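Local coordinates for putative sugar binding protein (Bacteroides vulgatus ATCC 8482, PDB 3KEZ), which probably binds glycans or other nutrients at the outer membrane as a calcium-containing member of the SusD family, at residues 26-30 and 91-95; 61-65 and 281-285; 127-131 and 147-151. One frame throughout, in Å; residues are numbered along the deposited sequence.

Contact 1: 26-30 and 91-95; sequences TLNGI and NCNLI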
loop_
_atom_site.group_PDB
_atom_site.type_symbol
_atom_site.label_atom_id
_atom_site.label_comp_id
_atom_site.label_asym_id
_atom_site.label_seq_id
_atom_site.Cartn_x
_atom_site.Cartn_y
_atom_site.Cartn_z
ATOM N N THR A 26 14.277 18.520 3.021
ATOM C CA THR A 26 14.560 17.191 2.526
ATOM C C THR A 26 13.275 16.349 2.559
ATOM O O THR A 26 13.002 15.648 1.594
ATOM C CB THR A 26 15.704 16.517 3.305
ATOM O OG1 THR A 26 16.844 17.386 3.312
ATOM C CG2 THR A 26 16.110 15.173 2.665
ATOM N N LEU A 27 12.475 16.446 3.635
ATOM C CA LEU A 27 11.216 15.668 3.710
ATOM C C LEU A 27 10.253 16.093 2.596
ATOM O O LEU A 27 9.628 15.254 1.972
ATOM C CB LEU A 27 10.521 15.721 5.088
ATOM C CG LEU A 27 11.024 14.690 6.103
ATOM C CD1 LEU A 27 10.593 15.047 7.584
ATOM C CD2 LEU A 27 10.637 13.239 5.639
ATOM N N ASN A 28 10.167 17.388 2.346
ATOM C CA ASN A 28 9.297 17.873 1.299
ATOM C C ASN A 28 9.668 17.268 -0.045
ATOM O O ASN A 28 8.784 16.853 -0.791
ATOM C CB ASN A 28 9.327 19.407 1.228
ATOM C CG ASN A 28 8.749 20.070 2.476
ATOM O OD1 ASN A 28 7.915 19.500 3.164
ATOM N ND2 ASN A 28 9.196 21.287 2.765
ATOM N N GLY A 29 10.966 17.200 -0.341
ATOM C CA GLY A 29 11.439 16.509 -1.534
ATOM C C GLY A 29 11.011 15.053 -1.570
ATOM O O GLY A 29 10.593 14.551 -2.616
ATOM N N ILE A 30 11.102 14.374 -0.417
ATOM C CA ILE A 30 10.726 12.955 -0.332
ATOM C C ILE A 30 9.222 12.793 -0.687
ATOM O O ILE A 30 8.873 12.029 -1.542
ATOM C CB ILE A 30 11.064 12.355 1.070
ATOM C CG1 ILE A 30 12.585 12.165 1.225
ATOM C CG2 ILE A 30 10.336 11.057 1.292
ATOM C CD1 ILE A 30 13.102 12.236 2.689
ATOM N N ASN A 91 17.370 9.790 0.636
ATOM C CA ASN A 91 17.053 11.059 1.325
ATOM C C ASN A 91 16.627 10.888 2.784
ATOM O O ASN A 91 16.867 11.783 3.640
ATOM C CB ASN A 91 16.034 11.854 0.494
ATOM C CG ASN A 91 16.682 12.461 -0.754
ATOM O OD1 ASN A 91 17.440 13.410 -0.651
ATOM N ND2 ASN A 91 16.440 11.863 -1.912
ATOM N N CYS A 92 15.994 9.752 3.085
ATOM C CA CYS A 92 15.734 9.393 4.469
ATOM C C CYS A 92 17.048 9.227 5.220
ATOM O O CYS A 92 17.180 9.727 6.309
ATOM C CB CYS A 92 14.934 8.104 4.584
ATOM S SG CYS A 92 13.195 8.226 3.995
ATOM N N ASN A 93 18.004 8.496 4.629
ATOM C CA ASN A 93 19.362 8.340 5.173
ATOM C C ASN A 93 20.061 9.652 5.394
ATOM O O ASN A 93 20.673 9.854 6.442
ATOM C CB ASN A 93 20.216 7.456 4.252
ATOM C CG ASN A 93 19.685 6.029 4.177
ATOM O OD1 ASN A 93 18.823 5.650 4.983
ATOM N ND2 ASN A 93 20.189 5.235 3.231
ATOM N N LEU A 94 19.954 10.555 4.417
ATOM C CA LEU A 94 20.497 11.907 4.569
ATOM C C LEU A 94 19.967 12.545 5.843
ATOM O O LEU A 94 20.751 13.090 6.645
ATOM C CB LEU A 94 20.166 12.787 3.359
ATOM C CG LEU A 94 20.682 14.232 3.409
ATOM C CD1 LEU A 94 22.223 14.293 3.486
ATOM C CD2 LEU A 94 20.170 15.026 2.217
ATOM N N ILE A 95 18.657 12.466 6.050
ATOM C CA ILE A 95 18.060 13.032 7.249
ATOM C C ILE A 95 18.601 12.318 8.485
ATOM O O ILE A 95 19.018 12.954 9.461
ATOM C CB ILE A 95 16.509 12.925 7.252
ATOM C CG1 ILE A 95 15.916 13.971 6.328
ATOM C CG2 ILE A 95 15.924 13.105 8.698
ATOM C CD1 ILE A 95 14.418 13.704 5.932
#

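Contact 2: 61-65 and 281-285; sequences TKRTG and YDDMC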
loop_
_atom_site.group_PDB
_atom_site.type_symbol
_atom_site.label_atom_id
_atom_site.label_comp_id
_atom_site.label_asym_id
_atom_site.label_seq_id
_atom_site.Cartn_x
_atom_site.Cartn_y
_atom_site.Cartn_z
ATOM N N THR A 61 -2.896 -3.786 -23.911
ATOM C CA THR A 61 -2.130 -2.598 -24.283
ATOM C C THR A 61 -2.278 -1.437 -23.282
ATOM O O THR A 61 -1.715 -0.361 -23.480
ATOM C CB THR A 61 -2.558 -2.134 -25.695
ATOM O OG1 THR A 61 -3.963 -1.808 -25.697
ATOM C CG2 THR A 61 -2.303 -3.250 -26.719
ATOM N N LYS A 62 -2.999 -1.665 -22.193
ATOM C CA LYS A 62 -3.146 -0.664 -21.123
ATOM C C LYS A 62 -1.875 -0.489 -20.285
ATOM O O LYS A 62 -1.004 -1.349 -20.259
ATOM C CB LYS A 62 -4.324 -1.059 -20.235
ATOM C CG LYS A 62 -5.663 -1.103 -20.977
ATOM C CD LYS A 62 -6.002 0.228 -21.634
ATOM C CE LYS A 62 -7.386 0.211 -22.244
ATOM N NZ LYS A 62 -7.780 1.590 -22.586
ATOM N N ARG A 63 -1.750 0.609 -19.562
ATOM C CA ARG A 63 -0.548 0.757 -18.712
ATOM C C ARG A 63 -0.342 -0.437 -17.770
ATOM O O ARG A 63 0.783 -0.755 -17.464
ATOM C CB ARG A 63 -0.586 2.020 -17.866
ATOM C CG ARG A 63 0.035 3.219 -18.540
ATOM C CD ARG A 63 -0.949 4.068 -19.227
ATOM N NE ARG A 63 -0.339 5.239 -19.838
ATOM C CZ ARG A 63 -0.789 5.820 -20.951
ATOM N NH1 ARG A 63 -1.901 5.395 -21.554
ATOM N NH2 ARG A 63 -0.157 6.862 -21.437
ATOM N N THR A 64 -1.431 -1.039 -17.290
ATOM C CA THR A 64 -1.384 -2.191 -16.346
ATOM C C THR A 64 -1.256 -3.555 -17.015
ATOM O O THR A 64 -1.094 -4.597 -16.332
ATOM C CB THR A 64 -2.601 -2.210 -15.450
ATOM O OG1 THR A 64 -3.802 -2.138 -16.245
ATOM C CG2 THR A 64 -2.543 -1.038 -14.500
ATOM N N GLY A 65 -1.282 -3.547 -18.345
ATOM C CA GLY A 65 -1.367 -4.775 -19.128
ATOM C C GLY A 65 -0.240 -5.744 -18.818
ATOM O O GLY A 65 -0.505 -6.893 -18.460
ATOM N N TYR A 281 -7.923 6.864 -18.598
ATOM C CA TYR A 281 -7.305 5.932 -19.562
ATOM C C TYR A 281 -8.023 4.567 -19.684
ATOM O O TYR A 281 -7.573 3.698 -20.436
ATOM C CB TYR A 281 -5.811 5.696 -19.240
ATOM C CG TYR A 281 -4.842 6.725 -19.792
ATOM C CD1 TYR A 281 -5.002 7.280 -21.069
ATOM C CD2 TYR A 281 -3.734 7.117 -19.050
ATOM C CE1 TYR A 281 -4.103 8.248 -21.567
ATOM C CE2 TYR A 281 -2.832 8.066 -19.547
ATOM C CZ TYR A 281 -3.023 8.622 -20.797
ATOM O OH TYR A 281 -2.125 9.554 -21.259
ATOM N N ASP A 282 -9.138 4.376 -18.978
ATOM C CA ASP A 282 -9.890 3.100 -19.056
ATOM C C ASP A 282 -8.944 1.907 -18.859
ATOM O O ASP A 282 -8.927 0.964 -19.662
ATOM C CB ASP A 282 -10.615 2.958 -20.393
ATOM C CG ASP A 282 -11.409 4.208 -20.777
ATOM O OD1 ASP A 282 -10.780 5.151 -21.269
ATOM O OD2 ASP A 282 -12.650 4.227 -20.613
ATOM N N ASP A 283 -8.124 1.978 -17.830
ATOM C CA ASP A 283 -6.902 1.179 -17.824
ATOM C C ASP A 283 -7.073 -0.094 -17.005
ATOM O O ASP A 283 -6.688 -1.177 -17.441
ATOM C CB ASP A 283 -5.739 2.002 -17.305
ATOM C CG ASP A 283 -4.411 1.474 -17.774
ATOM O OD1 ASP A 283 -3.853 0.609 -17.063
ATOM O OD2 ASP A 283 -3.963 1.894 -18.876
HETATM N N MSE A 284 -7.647 0.038 -15.817
HETATM C CA MSE A 284 -7.814 -1.116 -14.943
HETATM C C MSE A 284 -9.223 -1.127 -14.346
HETATM O O MSE A 284 -9.749 -0.073 -13.962
HETATM C CB MSE A 284 -6.726 -1.124 -13.872
HETATM C CG MSE A 284 -6.692 0.121 -13.006
HETATM SE SE MSE A 284 -5.225 0.246 -11.712
HETATM C CE MSE A 284 -5.878 -0.884 -10.315
ATOM N N CYS A 285 -9.854 -2.313 -14.327
ATOM C CA CYS A 285 -11.239 -2.457 -13.846
ATOM C C CYS A 285 -11.349 -3.666 -12.905
ATOM O O CYS A 285 -10.383 -4.436 -12.740
ATOM C CB CYS A 285 -12.176 -2.656 -15.027
ATOM S SG CYS A 285 -11.799 -4.143 -15.980
HETATM O O HOH W 1 -6.039 3.874 -22.662
HETATM O O HOH W 2 -3.865 3.396 -21.105
#

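Contact 3: 127-131 and 147-151; sequences LFDLT and GVPIV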
loop_
_atom_site.group_PDB
_atom_site.type_symbol
_atom_site.label_atom_id
_atom_site.label_comp_id
_atom_site.label_asym_id
_atom_site.label_seq_id
_atom_site.Cartn_x
_atom_site.Cartn_y
_atom_site.Cartn_z
ATOM N N LEU A 127 11.493 0.346 2.065
ATOM C CA LEU A 127 12.204 -0.930 2.044
ATOM C C LEU A 127 11.186 -2.092 2.060
ATOM O O LEU A 127 11.400 -3.095 1.390
ATOM C CB LEU A 127 13.227 -1.065 3.179
ATOM C CG LEU A 127 14.061 -2.376 3.289
ATOM C CD1 LEU A 127 14.772 -2.648 1.990
ATOM C CD2 LEU A 127 15.049 -2.257 4.476
ATOM N N PHE A 128 10.064 -1.932 2.757
ATOM C CA PHE A 128 8.991 -2.953 2.725
ATOM C C PHE A 128 8.471 -3.140 1.291
ATOM O O PHE A 128 8.339 -4.277 0.814
ATOM C CB PHE A 128 7.865 -2.596 3.701
ATOM C CG PHE A 128 6.705 -3.571 3.703
ATOM C CD1 PHE A 128 6.880 -4.893 4.057
ATOM C CD2 PHE A 128 5.407 -3.138 3.402
ATOM C CE1 PHE A 128 5.786 -5.766 4.120
ATOM C CE2 PHE A 128 4.348 -4.000 3.436
ATOM C CZ PHE A 128 4.521 -5.297 3.821
ATOM N N ASP A 129 8.225 -2.039 0.581
ATOM C CA ASP A 129 7.762 -2.152 -0.791
ATOM C C ASP A 129 8.806 -2.817 -1.683
ATOM O O ASP A 129 8.470 -3.683 -2.494
ATOM C CB ASP A 129 7.285 -0.793 -1.350
ATOM C CG ASP A 129 5.825 -0.536 -1.075
ATOM O OD1 ASP A 129 5.051 -1.487 -1.298
ATOM O OD2 ASP A 129 5.442 0.579 -0.611
ATOM N N LEU A 130 10.074 -2.448 -1.544
ATOM C CA LEU A 130 11.101 -3.105 -2.347
ATOM C C LEU A 130 11.105 -4.611 -2.017
ATOM O O LEU A 130 11.215 -5.434 -2.896
ATOM C CB LEU A 130 12.505 -2.508 -2.124
ATOM C CG LEU A 130 12.869 -1.171 -2.792
ATOM C CD1 LEU A 130 14.106 -0.571 -2.120
ATOM C CD2 LEU A 130 13.127 -1.357 -4.268
ATOM N N THR A 131 10.959 -4.956 -0.755
ATOM C CA THR A 131 11.098 -6.350 -0.344
ATOM C C THR A 131 9.934 -7.195 -0.839
ATOM O O THR A 131 10.129 -8.296 -1.310
ATOM C CB THR A 131 11.261 -6.416 1.194
ATOM O OG1 THR A 131 12.431 -5.675 1.577
ATOM C CG2 THR A 131 11.397 -7.883 1.690
ATOM N N GLY A 147 15.940 -10.644 -0.523
ATOM C CA GLY A 147 15.209 -9.400 -0.598
ATOM C C GLY A 147 15.936 -8.449 -1.549
ATOM O O GLY A 147 16.149 -8.783 -2.728
ATOM N N VAL A 148 16.329 -7.292 -1.020
ATOM C CA VAL A 148 17.074 -6.271 -1.772
ATOM C C VAL A 148 18.226 -5.763 -0.902
ATOM O O VAL A 148 18.296 -6.094 0.278
ATOM C CB VAL A 148 16.168 -5.112 -2.157
ATOM C CG1 VAL A 148 15.005 -5.605 -3.046
ATOM C CG2 VAL A 148 15.641 -4.419 -0.878
ATOM N N PRO A 149 19.135 -4.945 -1.465
ATOM C CA PRO A 149 20.139 -4.346 -0.609
ATOM C C PRO A 149 19.594 -3.374 0.412
ATOM O O PRO A 149 18.830 -2.476 0.074
ATOM C CB PRO A 149 21.039 -3.573 -1.600
ATOM C CG PRO A 149 20.876 -4.310 -2.894
ATOM C CD PRO A 149 19.418 -4.695 -2.891
ATOM N N ILE A 150 20.044 -3.536 1.645
ATOM C CA ILE A 150 19.758 -2.617 2.742
ATOM C C ILE A 150 20.827 -1.530 2.613
ATOM O O ILE A 150 22.019 -1.800 2.773
ATOM C CB ILE A 150 19.885 -3.344 4.093
ATOM C CG1 ILE A 150 18.779 -4.430 4.205
ATOM C CG2 ILE A 150 19.830 -2.340 5.278
ATOM C CD1 ILE A 150 19.060 -5.516 5.278
ATOM N N VAL A 151 20.379 -0.321 2.336
ATOM C CA VAL A 151 21.232 0.837 2.158
ATOM C C VAL A 151 20.867 1.830 3.231
ATOM O O VAL A 151 19.759 2.350 3.248
ATOM C CB VAL A 151 20.984 1.458 0.774
ATOM C CG1 VAL A 151 21.824 2.731 0.603
ATOM C CG2 VAL A 151 21.281 0.428 -0.326
#

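Contact 1: 26-30 and 91-95
Asn91 opens the contact chiefly with its CB: this atom lies 3.5 Å from Ile30 CG1, and the two side chains run past each other in opposite directions. The carbonyl O of Asn91, already taken as acceptor by Ile95 N one helical turn on, faces the methyl CG2 of Thr26 at 3.6 Å. The amide end is held within its own helix, ND2 bonding to Ser87 O. Ile30 CD1 lies over the backbone at Cys92, 3.8 Å from Cys92 N, and the sulfur SG is more distant. Leu94 adds a single methyl at the margin, CD2 near Thr26 CG2. Ile95 meets three residues of the facing helix. Its CG1 stands beside the backbone N (chi1 -76°) and the chain extends from there, carrying CD1 between two of them, 3.5 Å from Leu27 CG and 3.8 Å from Ile30 CD1. Leu27 and Ile95 cross at about a right angle, whereas Thr26 slides alongside Ile95, its CG2 3.9 Å from Ile95 CG1. Thr26 can offer a methyl here because CG2 is anti to its backbone N; OG1 is turned back to bond Asp22 O in the preceding turn. The axes of the segments 26-30 and 91-95 approach to 9.8 Å and run 164° apart, nearly antiparallel where helices 20-34 and 80-96 meet in the helical part of this SusD-family protein. Helix 109-134 packs against both helices: Leu115 and Gln118 meet Leu27, Ala119 meets Ile95, and Ile122 meets Cys92.

Contact 2: 61-65 and 281-285
The guanidinium of Arg63 lies flat on the ring of Tyr281, with the planes only 11° apart and the centres 3.7 Å from each other. Tyr281 CE2 sits over the middle of one guanidinium face, while Arg63 NH1 occupies the corresponding place over the ring; Arg63 CZ also stands over the ring face, which makes this a cation-pi stack as well. At the guanidinium edge, in its plane, a water takes a hydrogen bond from NH1 and passes one to Asp283 OD2, and NE forms a salt bridge with Glu270, so the group is fixed by its edges as well as by the ring. Tyr274 meets the Tyr281 ring edge-to-face.

The carboxylate of Asp283 grips a type I beta turn running from Lys62 to Gly65. OD2 receives Arg63 N at 2.6 Å and OD1 receives Thr64 N at 2.9 Å, each through its syn lone pair, so two consecutive amides are clasped by one carboxylate. Thr64 OG1 donates a further bond to OD1, from the anti side and 33° out of the carboxylate plane. The chi1 of Thr64, 52°, sets OG1 between the backbone N and the carbonyl carbon, facing this oxygen. The turn follows strand 55-57, which pairs antiparallel with strand 284-286; Asp283 therefore pins the loop just beside this two-stranded sheet, joining parts of the chain more than 200 residues apart.

Lys62 bends at chi2 and lays its chain along the backbone of 281-283. NZ donates to Tyr281 O at 3.0 Å, somewhat tilted from the carbonyl plane, and a second water bridges the same two atoms.

Contact 3: 127-131 and 147-151
Val148 points its side chain at the helix, and its two methyls divide the work. CB carries CG1 beside the backbone N and CG2 between the N and the carbonyl carbon (chi1 -60°), which directs CG1 to the carbonyl of Leu130 and CG2 to the leucine side chains. CG1 rests 3.8 Å from the carbonyl oxygen Leu130 O and also approaches Leu130 CB. CG2 ends between two leucines: Leu130 CB lies 3.9 Å away, and Leu127 CD1 only 3.5 Å, tighter than an ordinary carbon-carbon contact. Leu127 reaches this point because its CG is anti to the backbone N (chi1 180°), and its side chain slides past Val148 in the opposite direction. Its other methyl, CD2, turns to Ile150 CG1 at 4.3 Å, a looser touch that extends the apolar seam along the loop.

Segment 147-151 has no regular secondary structure; between helix 138-141 and helix 166-183 it runs alongside helix 109-134 in the opposite direction, Gly147 next to Thr131 and Ile150 next to Leu127. This is in the helical part of the SusD-family fold, whose sequence family is placed in the TPR clan. The backbones come nearest where Gly147 CA lies 5.1 Å from Thr131 CA, a close approach made with no side chain on the glycine. The loop is tied by its polar atoms to other parts of the chain: Asn164 bonds the backbone of Gly147 and Val148 and takes Ile150 N on OD1, while Tyr86 OH bonds Pro149 O.

On the helix, Thr131 OG1 turns back to Leu127 O at 2.8 Å. The donor stands 38° above the carbonyl plane, with the helical bond from Thr131 N arriving at the opposite face, so one buried oxygen accepts twice. Thr131 OG1 comes to 4.2 Å from Val148 CG2.

Overall arrangement
From the N terminus, helix 20-34 supplies the first half of contact 1, which closes when helix 80-96 returns beside it. Before that return the chain passes through 61-65, whose partner 281-285 comes much later, so contacts 1 and 2 cross along the sequence although about 21 Å separates their nearest atoms. Contact 3 then opens and closes a short loop on helix 109-134, in series with contact 1 and nested inside the long loop of contact 2. Contacts 1 and 3 touch through a probable hydrogen bond from Asn93 ND2 to Val151 O, 2.9 Å. Contact 2 instead joins the N-terminal family region to the later SusD region.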